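Putative ABC transporter subunit, substrate-binding component (PDB 4EVR) probably captures benzoate or related aromatic carboxylates as the substrate-binding component of an ABC transporter. Local coordinates at residues K152-V157 with P207-A212. Numbering follows the deposited sequence.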
loop_
_atom_site.group_PDB
_atom_site.type_symbol
_atom_site.label_atom_id
_atom_site.label_comp_id
_atom_site.label_asym_id
_atom_site.label_seq_id
_atom_site.Cartn_x
_atom_site.Cartn_y
_atom_site.Cartn_z
ATOM N N LYS A 152 14.280 12.318 18.810
ATOM C CA LYS A 152 15.456 11.483 19.185
ATOM C C LYS A 152 15.169 10.228 20.028
ATOM O O LYS A 152 16.125 9.490 20.316
ATOM C CB LYS A 152 16.405 12.335 20.016
ATOM C CG LYS A 152 16.780 13.700 19.430
ATOM C CD LYS A 152 17.658 14.499 20.407
ATOM C CE LYS A 152 17.741 15.978 20.081
ATOM N NZ LYS A 152 18.603 16.246 18.897
ATOM N N LYS A 153 13.928 9.995 20.469
ATOM C CA LYS A 153 13.627 8.896 21.390
ATOM C C LYS A 153 12.254 8.282 21.107
ATOM O O LYS A 153 11.237 8.793 21.585
ATOM C CB LYS A 153 13.703 9.439 22.824
ATOM C CG LYS A 153 13.543 8.396 23.919
ATOM C CD LYS A 153 13.401 9.056 25.274
ATOM C CE LYS A 153 13.227 8.028 26.368
ATOM N NZ LYS A 153 12.938 8.641 27.696
ATOM N N ALA A 154 12.223 7.180 20.350
ATOM C CA ALA A 154 10.952 6.607 19.903
ATOM C C ALA A 154 10.587 5.314 20.542
ATOM O O ALA A 154 11.428 4.553 20.942
ATOM C CB ALA A 154 11.009 6.381 18.415
ATOM N N VAL A 155 9.270 5.051 20.591
ATOM C CA VAL A 155 8.662 3.772 20.875
ATOM C C VAL A 155 7.941 3.405 19.599
ATOM O O VAL A 155 7.271 4.272 19.062
ATOM C CB VAL A 155 7.692 3.816 22.099
ATOM C CG1 VAL A 155 6.737 2.627 22.115
ATOM C CG2 VAL A 155 8.472 3.896 23.390
ATOM N N THR A 156 8.093 2.172 19.082
ATOM C CA THR A 156 7.316 1.726 17.897
ATOM C C THR A 156 6.154 0.841 18.365
ATOM O O THR A 156 6.221 0.201 19.442
ATOM C CB THR A 156 8.182 1.019 16.859
ATOM O OG1 THR A 156 8.507 -0.294 17.313
ATOM C CG2 THR A 156 9.465 1.809 16.546
ATOM N N VAL A 157 5.054 0.869 17.630
ATOM C CA VAL A 157 3.894 0.047 17.958
ATOM C C VAL A 157 3.326 -0.483 16.632
ATOM O O VAL A 157 3.015 0.306 15.754
ATOM C CB VAL A 157 2.773 0.727 18.767
ATOM C CG1 VAL A 157 1.756 -0.344 19.275
ATOM C CG2 VAL A 157 3.325 1.487 19.917
ATOM N N PRO A 207 8.700 8.408 25.653
ATOM C CA PRO A 207 9.464 8.791 24.455
ATOM C C PRO A 207 9.119 10.217 24.031
ATOM O O PRO A 207 8.105 10.736 24.493
ATOM C CB PRO A 207 8.959 7.797 23.427
ATOM C CG PRO A 207 7.493 7.630 23.816
ATOM C CD PRO A 207 7.563 7.529 25.309
ATOM N N ASP A 208 9.817 10.779 23.047
ATOM C CA ASP A 208 9.411 12.075 22.500
ATOM C C ASP A 208 8.516 11.875 21.255
ATOM O O ASP A 208 8.068 12.855 20.679
ATOM C CB ASP A 208 10.601 13.007 22.189
ATOM C CG ASP A 208 11.648 12.546 21.193
ATOM O OD1 ASP A 208 11.407 11.556 20.483
ATOM O OD2 ASP A 208 12.678 13.232 21.057
ATOM N N CYS A 209 8.334 10.617 20.810
ATOM C CA CYS A 209 7.470 10.279 19.673
ATOM C C CYS A 209 7.127 8.832 19.680
ATOM O O CYS A 209 7.843 8.035 20.256
ATOM C CB CYS A 209 8.128 10.650 18.336
ATOM S SG CYS A 209 9.701 9.795 18.037
ATOM N N VAL A 210 6.021 8.502 19.006
ATOM C CA VAL A 210 5.549 7.162 18.736
ATOM C C VAL A 210 5.436 6.991 17.211
ATOM O O VAL A 210 4.904 7.874 16.533
ATOM C CB VAL A 210 4.184 6.875 19.423
ATOM C CG1 VAL A 210 3.598 5.571 18.914
ATOM C CG2 VAL A 210 4.361 6.836 20.930
ATOM N N TYR A 211 5.975 5.887 16.701
ATOM C CA TYR A 211 5.884 5.453 15.302
ATOM C C TYR A 211 5.006 4.265 15.320
ATOM O O TYR A 211 5.374 3.289 15.961
ATOM C CB TYR A 211 7.262 5.111 14.787
ATOM C CG TYR A 211 7.295 4.525 13.414
ATOM C CD1 TYR A 211 7.319 5.338 12.292
ATOM C CD2 TYR A 211 7.323 3.152 13.227
ATOM C CE1 TYR A 211 7.390 4.796 11.007
ATOM C CE2 TYR A 211 7.374 2.593 11.948
ATOM C CZ TYR A 211 7.446 3.422 10.840
ATOM O OH TYR A 211 7.589 2.893 9.573
ATOM N N ALA A 212 3.848 4.325 14.663
ATOM C CA ALA A 212 2.902 3.256 14.638
ATOM C C ALA A 212 2.580 2.856 13.214
ATOM O O ALA A 212 2.386 3.730 12.373
ATOM C CB ALA A 212 1.598 3.660 15.304
#
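Val155 CG2 lies 3.9 Å from Pro207 CG and Val157 CG2 meets Val210 CG1 at 4.2 Å, an apolar seam in which Ile202 of helix 196-205 packs on the three valines. With CG1 anti to the backbone N (chi1 162°), CG2 of Val155 stands beside that nitrogen and meets the proline CB and CG. On the reverse face Ala154 CB touches Cys209 SG, and Thr156 CG2 approaches CD2 of the Tyr211 ring obliquely; Phe171 of helix 162-177 stacks on that ring, while Thr156 OG1 is hydrogen-bonded to Asp185 OD1. These are neighbouring parallel strands in one lobe of a periplasmic binding protein, with a helix layer on each side of the sheet. Between them Tyr211 N donates to Val155 O (3.1 Å) and Tyr211 O accepts from Val157 N (3.0 Å), whereas the hydrogen bond from Val155 N to Cys209 O is weak. At the strand starts the Asp208 carboxylate grips two successive amides: OD2 takes Lys152 N on its syn lone pair (2.9 Å), and OD1 receives Lys153 N from above the carboxylate plane (3.0 Å). Replacing Asp208 by alanine would probably leave both backbone N-H groups without these acceptors. Asp208 N returns a bond to Lys153 O (2.8 Å).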